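Local coordinates for surface protein VspA (Borrelia turicatae, PDB 1YJG) that probably serves as one of the alternately expressed variable small lipoproteins of the outer membrane, whose switching is thought to let the spirochaete evade host immunity, at residues A11-D16 / A66-K71; K22-L27 / S56-V61. One frame throughout, in Å; residues are numbered along the deposited sequence.

Contact 1. Residues A11-D16 / A66-K71; sequences AKSVKD and ASLEKK
The forked end of Leu68 fits into the angle between Ser13 and Val14 on helix 2-28, and this is where the two segments pack tightly. One prong, CD1, lies 3.9 Å from Val14 CG2; the other, CD2, lies 4.0 Å from Ser13 CB. The backbones stay well apart, Ser13 CA being 7.8 Å from Leu68 CA, so the leucine does the bridging. Its side chain crosses that of Val14 at about a right angle, and the meeting is methyl against methyl. On Val14 the touching branch is the one beside the backbone N, while CG1 stands anti to that N (chi1 174°). Both residues are buried: Val14 also packs on Ile139, Leu142 and Ala146 of helix 129-155, and Leu68 on Phe10.

The other flank is looser and wet. The place of Ser13 on its helix sets CB facing Leu68; the torsion (chi1 -72°, OG beside the backbone N) directs only the hydroxyl, OG lying 3.0 Å from a water. The same water accepts a 2.6 Å hydrogen bond from Lys71 NZ, whose long chain reaches back from the turn beyond helix 48-69. A single water thus joins the two segments where their side chains do not meet directly. Farther along, Asp16 makes a salt bridge to Lys64 and a hydrogen bond to Thr19 of the second subunit.

Apolar packing of Val14 and Leu68 between helices 2-28 and 48-69, with helix 129-155 against the same valine, is the helix packing expected of the helical bundle that forms the Vsp core.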
ATOM      1  N   ALA A  11       4.583  16.630  -2.092  1.00 17.17           N
ATOM      2  CA  ALA A  11       5.452  15.482  -2.293  1.00 15.79           C
ATOM      3  C   ALA A  11       5.002  14.322  -1.410  1.00 13.18           C
ATOM      4  O   ALA A  11       5.085  13.171  -1.818  1.00 12.41           O
ATOM      5  CB  ALA A  11       6.884  15.850  -1.981  1.00 13.35           C
ATOM      6  N   LYS A  12       4.540  14.640  -0.205  1.00 11.57           N
ATOM      7  CA  LYS A  12       4.068  13.636   0.746  1.00 13.52           C
ATOM      8  C   LYS A  12       2.854  12.915   0.181  1.00 13.29           C
ATOM      9  O   LYS A  12       2.715  11.714   0.339  1.00 13.74           O
ATOM     10  CB  LYS A  12       3.619  14.280   2.057  1.00 18.55           C
ATOM     11  CG  LYS A  12       4.687  14.476   3.103  1.00 23.96           C
ATOM     12  CD  LYS A  12       4.147  15.299   4.293  1.00 25.99           C
ATOM     13  CE  LYS A  12       2.997  14.598   5.019  1.00 29.44           C
ATOM     14  NZ  LYS A  12       2.375  15.437   6.099  1.00 32.21           N
ATOM     15  N   SER A  13       1.968  13.688  -0.442  1.00 13.19           N
ATOM     16  CA  SER A  13       0.743  13.181  -1.033  1.00 10.55           C
ATOM     17  C   SER A  13       1.018  12.313  -2.232  1.00 11.89           C
ATOM     18  O   SER A  13       0.357  11.292  -2.424  1.00 13.45           O
ATOM     19  CB  SER A  13      -0.169  14.341  -1.442  1.00 10.01           C
ATOM     20  OG  SER A  13      -0.731  14.962  -0.297  1.00 11.84           O
ATOM     21  N   VAL A  14       1.979  12.730  -3.049  1.00 11.81           N
ATOM     22  CA  VAL A  14       2.352  11.990  -4.241  1.00 11.83           C
ATOM     23  C   VAL A  14       3.082  10.707  -3.833  1.00 11.31           C
ATOM     24  O   VAL A  14       2.843   9.645  -4.412  1.00 11.79           O
ATOM     25  CB  VAL A  14       3.208  12.850  -5.196  1.00 12.55           C
ATOM     26  CG1 VAL A  14       3.730  12.018  -6.371  1.00 13.18           C
ATOM     27  CG2 VAL A  14       2.387  14.024  -5.720  1.00 12.51           C
ATOM     28  N   LYS A  15       3.957  10.811  -2.837  1.00  8.98           N
ATOM     29  CA  LYS A  15       4.716   9.660  -2.338  1.00 10.23           C
ATOM     30  C   LYS A  15       3.719   8.608  -1.870  1.00 12.36           C
ATOM     31  O   LYS A  15       3.863   7.421  -2.162  1.00  8.20           O
ATOM     32  CB  LYS A  15       5.645  10.075  -1.183  1.00 11.56           C
ATOM     33  CG  LYS A  15       6.550   8.963  -0.614  1.00 12.24           C
ATOM     34  CD  LYS A  15       7.303   8.172  -1.704  1.00 13.14           C
ATOM     35  CE  LYS A  15       8.172   7.071  -1.087  1.00 12.53           C
ATOM     36  NZ  LYS A  15       9.013   6.384  -2.083  1.00 11.52           N
ATOM     37  N   ASP A  16       2.699   9.069  -1.151  1.00 10.22           N
ATOM     38  CA  ASP A  16       1.648   8.216  -0.636  1.00 10.69           C
ATOM     39  C   ASP A  16       0.999   7.412  -1.777  1.00 11.44           C
ATOM     40  O   ASP A  16       0.908   6.193  -1.711  1.00  6.37           O
ATOM     41  CB  ASP A  16       0.624   9.096   0.064  1.00 11.04           C
ATOM     42  CG  ASP A  16      -0.482   8.318   0.714  1.00 12.47           C
ATOM     43  OD1 ASP A  16      -1.654   8.722   0.514  1.00  7.70           O
ATOM     44  OD2 ASP A  16      -0.278   7.327   1.464  1.00 11.30           O
ATOM     45  N   ALA A  66      -8.012  12.701  -6.923  1.00 14.53           N
ATOM     46  CA  ALA A  66      -9.157  13.586  -7.124  1.00 16.65           C
ATOM     47  C   ALA A  66      -8.982  14.808  -6.217  1.00 17.63           C
ATOM     48  O   ALA A  66      -9.241  15.943  -6.621  1.00 18.09           O
ATOM     49  CB  ALA A  66     -10.464  12.867  -6.827  1.00 17.05           C
ATOM     50  N   SER A  67      -8.495  14.563  -5.005  1.00 15.67           N
ATOM     51  CA  SER A  67      -8.251  15.622  -4.035  1.00 21.22           C
ATOM     52  C   SER A  67      -7.057  16.481  -4.472  1.00 19.53           C
ATOM     53  O   SER A  67      -7.105  17.700  -4.401  1.00 18.81           O
ATOM     54  CB  SER A  67      -7.959  15.014  -2.660  1.00 22.01           C
ATOM     55  OG  SER A  67      -7.570  16.000  -1.719  1.00 20.29           O
ATOM     56  N   LEU A  68      -5.988  15.831  -4.925  1.00 21.11           N
ATOM     57  CA  LEU A  68      -4.783  16.538  -5.368  1.00 23.02           C
ATOM     58  C   LEU A  68      -5.036  17.489  -6.545  1.00 22.81           C
ATOM     59  O   LEU A  68      -4.449  18.569  -6.609  1.00 21.82           O
ATOM     60  CB  LEU A  68      -3.682  15.550  -5.759  1.00 21.65           C
ATOM     61  CG  LEU A  68      -2.581  15.340  -4.728  1.00 23.52           C
ATOM     62  CD1 LEU A  68      -1.432  14.573  -5.389  1.00 24.12           C
ATOM     63  CD2 LEU A  68      -2.088  16.657  -4.114  1.00 20.37           C
ATOM     64  N   GLU A  69      -5.894  17.062  -7.468  1.00 22.64           N
ATOM     65  CA  GLU A  69      -6.263  17.846  -8.648  1.00 24.11           C
ATOM     66  C   GLU A  69      -6.901  19.190  -8.283  1.00 24.08           C
ATOM     67  O   GLU A  69      -6.802  20.144  -9.049  1.00 25.19           O
ATOM     68  CB  GLU A  69      -7.303  17.095  -9.479  1.00 22.77           C
ATOM     69  CG  GLU A  69      -6.764  16.078 -10.451  1.00 20.93           C
ATOM     70  CD  GLU A  69      -7.872  15.412 -11.242  1.00 23.39           C
ATOM     71  OE1 GLU A  69      -7.558  14.654 -12.202  1.00 24.35           O
ATOM     72  OE2 GLU A  69      -9.061  15.637 -10.901  1.00 23.18           O
ATOM     73  N   LYS A  70      -7.577  19.241  -7.137  1.00 23.91           N
ATOM     74  CA  LYS A  70      -8.249  20.452  -6.660  1.00 27.52           C
ATOM     75  C   LYS A  70      -7.386  21.333  -5.762  1.00 28.06           C
ATOM     76  O   LYS A  70      -7.884  22.310  -5.196  1.00 29.33           O
ATOM     77  CB  LYS A  70      -9.524  20.061  -5.905  1.00 27.91           C
ATOM     78  CG  LYS A  70     -10.488  19.161  -6.702  1.00 30.06           C
ATOM     79  CD  LYS A  70     -11.247  18.167  -5.804  1.00 32.93           C
ATOM     80  CE  LYS A  70     -12.705  18.534  -5.638  1.00 35.67           C
ATOM     81  NZ  LYS A  70     -12.880  19.938  -5.137  1.00 36.61           N
ATOM     82  N   LYS A  71      -6.101  21.014  -5.626  1.00 31.55           N
ATOM     83  CA  LYS A  71      -5.223  21.819  -4.770  1.00 32.86           C
ATOM     84  C   LYS A  71      -4.928  23.182  -5.410  1.00 30.61           C
ATOM     85  O   LYS A  71      -4.579  23.262  -6.594  1.00 28.86           O
ATOM     86  CB  LYS A  71      -3.931  21.065  -4.423  1.00 34.63           C
ATOM     87  CG  LYS A  71      -3.497  21.266  -2.982  1.00 36.92           C
ATOM     88  CD  LYS A  71      -2.198  20.537  -2.641  1.00 38.67           C
ATOM     89  CE  LYS A  71      -1.411  21.294  -1.557  1.00 38.62           C
ATOM     90  NZ  LYS A  71      -0.347  20.473  -0.906  1.00 38.29           N
TER
HETATM   91  O   HOH W   1      -0.846  17.924  -0.558  1.00 44.73           O

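Contact 2. Residues K22-L27 / S56-V61; sequences KSIDEL and SVISAV
Ile24 reaches across to Val57 and Ile58 and meets them in two different ways. Against Val57 the side chains slide past each other in opposite directions, bringing Ile24 CD1 to 3.6 Å from Val57 CG1 and 3.8 Å from Val57 CB. Against Ile58 the crossing is close to a right angle: Ile58 CD1 lies 3.7 Å from Ile24 CG1. Ile58 leaves its helix off to one side, but its bent chain (chi1 -60°, chi2 -52°) brings the terminal methyl back to the isoleucine opposite. Ile24 has much the same bend, and both carbons of its longer branch are engaged, CG1 by Ile58 and CD1 by both neighbours.

Ser23 adds the one polar atom at this interface. Its OG sits 3.8 Å from Val57 CG1, a van der Waals contact, while its hydrogen bond goes to Leu20 O in its own helix; the buried hydroxyl therefore has a partner and can lie against a methyl.

The segments run antiparallel, their axes at 177° and 10.7 Å apart at closest approach. Helix 129-155 touches both helices, through Leu132 on Ile24 and Leu135 on Ile58, and helix 76-98 lies against Ile58 with Ser89, Phe92 and Leu93. Between the two segments the chain passes through the hairpin of strands 33-36 and 39-42.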
ATOM      1  N   LYS A  22       2.673   0.849  -6.108  1.00 11.38           N
ATOM      2  CA  LYS A  22       3.712  -0.161  -6.041  1.00 11.09           C
ATOM      3  C   LYS A  22       3.284  -1.324  -5.145  1.00 11.55           C
ATOM      4  O   LYS A  22       3.746  -2.466  -5.345  1.00 12.03           O
ATOM      5  CB  LYS A  22       5.017   0.429  -5.503  1.00 10.62           C
ATOM      6  CG  LYS A  22       5.622   1.577  -6.326  1.00 13.21           C
ATOM      7  CD  LYS A  22       5.817   1.221  -7.797  1.00 13.90           C
ATOM      8  CE  LYS A  22       6.320   2.440  -8.556  1.00 15.42           C
ATOM      9  NZ  LYS A  22       6.463   2.191 -10.001  1.00 11.58           N
ATOM     10  N   SER A  23       2.405  -1.040  -4.180  1.00  5.97           N
ATOM     11  CA  SER A  23       1.906  -2.047  -3.237  1.00  5.56           C
ATOM     12  C   SER A  23       1.162  -3.134  -3.979  1.00  7.67           C
ATOM     13  O   SER A  23       1.080  -4.255  -3.494  1.00 10.71           O
ATOM     14  CB  SER A  23       1.029  -1.428  -2.125  1.00  6.91           C
ATOM     15  OG  SER A  23      -0.338  -1.257  -2.486  1.00  3.12           O
ATOM     16  N   ILE A  24       0.623  -2.801  -5.152  1.00  9.21           N
ATOM     17  CA  ILE A  24      -0.095  -3.777  -5.971  1.00 10.36           C
ATOM     18  C   ILE A  24       0.891  -4.890  -6.419  1.00 11.98           C
ATOM     19  O   ILE A  24       0.473  -6.011  -6.655  1.00 10.08           O
ATOM     20  CB  ILE A  24      -0.793  -3.114  -7.184  1.00 10.45           C
ATOM     21  CG1 ILE A  24      -1.640  -1.899  -6.764  1.00 11.47           C
ATOM     22  CG2 ILE A  24      -1.657  -4.138  -7.922  1.00 11.98           C
ATOM     23  CD1 ILE A  24      -2.678  -2.164  -5.677  1.00 12.05           C
ATOM     24  N   ASP A  25       2.186  -4.570  -6.553  1.00 11.57           N
ATOM     25  CA  ASP A  25       3.196  -5.575  -6.928  1.00 11.46           C
ATOM     26  C   ASP A  25       3.341  -6.579  -5.768  1.00 12.14           C
ATOM     27  O   ASP A  25       3.666  -7.739  -5.986  1.00  9.18           O
ATOM     28  CB  ASP A  25       4.573  -4.964  -7.197  1.00 10.48           C
ATOM     29  CG  ASP A  25       4.576  -3.961  -8.329  1.00 10.75           C
ATOM     30  OD1 ASP A  25       3.678  -4.015  -9.202  1.00  8.02           O
ATOM     31  OD2 ASP A  25       5.447  -3.060  -8.402  1.00 11.95           O
ATOM     32  N   GLU A  26       3.142  -6.108  -4.531  1.00 12.99           N
ATOM     33  CA  GLU A  26       3.233  -6.981  -3.353  1.00 11.96           C
ATOM     34  C   GLU A  26       2.001  -7.901  -3.278  1.00  9.44           C
ATOM     35  O   GLU A  26       2.095  -9.003  -2.754  1.00  6.62           O
ATOM     36  CB  GLU A  26       3.401  -6.188  -2.047  1.00 10.65           C
ATOM     37  CG  GLU A  26       4.568  -5.188  -2.006  1.00 12.00           C
ATOM     38  CD  GLU A  26       5.950  -5.787  -2.255  1.00 13.98           C
ATOM     39  OE1 GLU A  26       6.892  -4.997  -2.468  1.00 14.08           O
ATOM     40  OE2 GLU A  26       6.121  -7.029  -2.221  1.00 13.64           O
ATOM     41  N   LEU A  27       0.863  -7.440  -3.798  1.00  9.52           N
ATOM     42  CA  LEU A  27      -0.373  -8.218  -3.810  1.00 11.36           C
ATOM     43  C   LEU A  27      -0.294  -9.299  -4.879  1.00 14.08           C
ATOM     44  O   LEU A  27      -0.863 -10.395  -4.715  1.00 14.46           O
ATOM     45  CB  LEU A  27      -1.583  -7.320  -4.087  1.00 11.01           C
ATOM     46  CG  LEU A  27      -1.901  -6.237  -3.055  1.00 12.00           C
ATOM     47  CD1 LEU A  27      -3.128  -5.459  -3.499  1.00 12.62           C
ATOM     48  CD2 LEU A  27      -2.113  -6.814  -1.648  1.00 13.19           C
ATOM     49  N   SER A  56      -9.635  -2.024  -4.350  1.00 12.28           N
ATOM     50  CA  SER A  56      -9.881  -1.072  -3.252  1.00 13.79           C
ATOM     51  C   SER A  56      -8.698  -0.115  -3.039  1.00 10.84           C
ATOM     52  O   SER A  56      -8.890   1.060  -2.727  1.00 12.09           O
ATOM     53  CB  SER A  56     -10.216  -1.820  -1.953  1.00 13.17           C
ATOM     54  OG  SER A  56     -10.593  -0.920  -0.924  1.00  9.94           O
ATOM     55  N   VAL A  57      -7.482  -0.626  -3.204  1.00 10.52           N
ATOM     56  CA  VAL A  57      -6.282   0.181  -3.060  1.00 12.29           C
ATOM     57  C   VAL A  57      -6.250   1.197  -4.211  1.00 11.32           C
ATOM     58  O   VAL A  57      -5.951   2.347  -3.987  1.00  9.76           O
ATOM     59  CB  VAL A  57      -4.996  -0.688  -3.067  1.00 12.51           C
ATOM     60  CG1 VAL A  57      -3.753   0.175  -3.219  1.00 11.64           C
ATOM     61  CG2 VAL A  57      -4.905  -1.514  -1.789  1.00 14.68           C
ATOM     62  N   ILE A  58      -6.571   0.772  -5.433  1.00 14.36           N
ATOM     63  CA  ILE A  58      -6.558   1.694  -6.575  1.00 15.93           C
ATOM     64  C   ILE A  58      -7.700   2.702  -6.472  1.00 15.17           C
ATOM     65  O   ILE A  58      -7.585   3.788  -7.014  1.00 12.60           O
ATOM     66  CB  ILE A  58      -6.537   0.947  -7.940  1.00 15.09           C
ATOM     67  CG1 ILE A  58      -5.287   0.078  -8.050  1.00 14.10           C
ATOM     68  CG2 ILE A  58      -6.542   1.932  -9.109  1.00 14.98           C
ATOM     69  CD1 ILE A  58      -3.984   0.798  -7.781  1.00 18.54           C
ATOM     70  N   SER A  59      -8.774   2.351  -5.756  1.00 16.28           N
ATOM     71  CA  SER A  59      -9.911   3.256  -5.569  1.00 15.83           C
ATOM     72  C   SER A  59      -9.458   4.348  -4.621  1.00 10.49           C
ATOM     73  O   SER A  59      -9.826   5.502  -4.790  1.00  7.18           O
ATOM     74  CB  SER A  59     -11.140   2.550  -4.987  1.00 17.06           C
ATOM     75  OG  SER A  59     -11.735   1.713  -5.959  1.00 25.39           O
ATOM     76  N   ALA A  60      -8.655   3.975  -3.623  1.00 11.91           N
ATOM     77  CA  ALA A  60      -8.128   4.933  -2.643  1.00 10.77           C
ATOM     78  C   ALA A  60      -7.188   5.874  -3.375  1.00 10.57           C
ATOM     79  O   ALA A  60      -7.178   7.068  -3.111  1.00 12.05           O
ATOM     80  CB  ALA A  60      -7.396   4.222  -1.511  1.00  8.58           C
ATOM     81  N   VAL A  61      -6.401   5.319  -4.299  1.00  8.20           N
ATOM     82  CA  VAL A  61      -5.466   6.097  -5.099  1.00 10.50           C
ATOM     83  C   VAL A  61      -6.215   7.145  -5.919  1.00 10.79           C
ATOM     84  O   VAL A  61      -5.828   8.314  -5.953  1.00 14.44           O
ATOM     85  CB  VAL A  61      -4.693   5.190  -6.073  1.00  7.90           C
ATOM     86  CG1 VAL A  61      -4.056   6.012  -7.188  1.00  9.58           C
ATOM     87  CG2 VAL A  61      -3.653   4.407  -5.341  1.00  6.98           C
TER

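In the fold
Both contacts join helix 2-28 to helix 48-69, at points 16 Å apart between centres. Contact 2 lies nearer the middle of the chain, about 5 Å from its centre, and is wholly buried; contact 1, about 13 Å out, is where helix 48-69 ends, and it mixes buried methyls with a hydrated edge. The chemistry follows: branched aliphatic packing dominates 22-27 / 56-61, whereas 11-16 / 66-71 adds a water link to a lysine. Because the helices are antiparallel, contact 2 falls nearer the chain connection between them. Both also border the second subunit; at contact 2, Glu26 O is hydrogen-bonded to Ser56 OG of the other subunit, and the reciprocal bond forms as well.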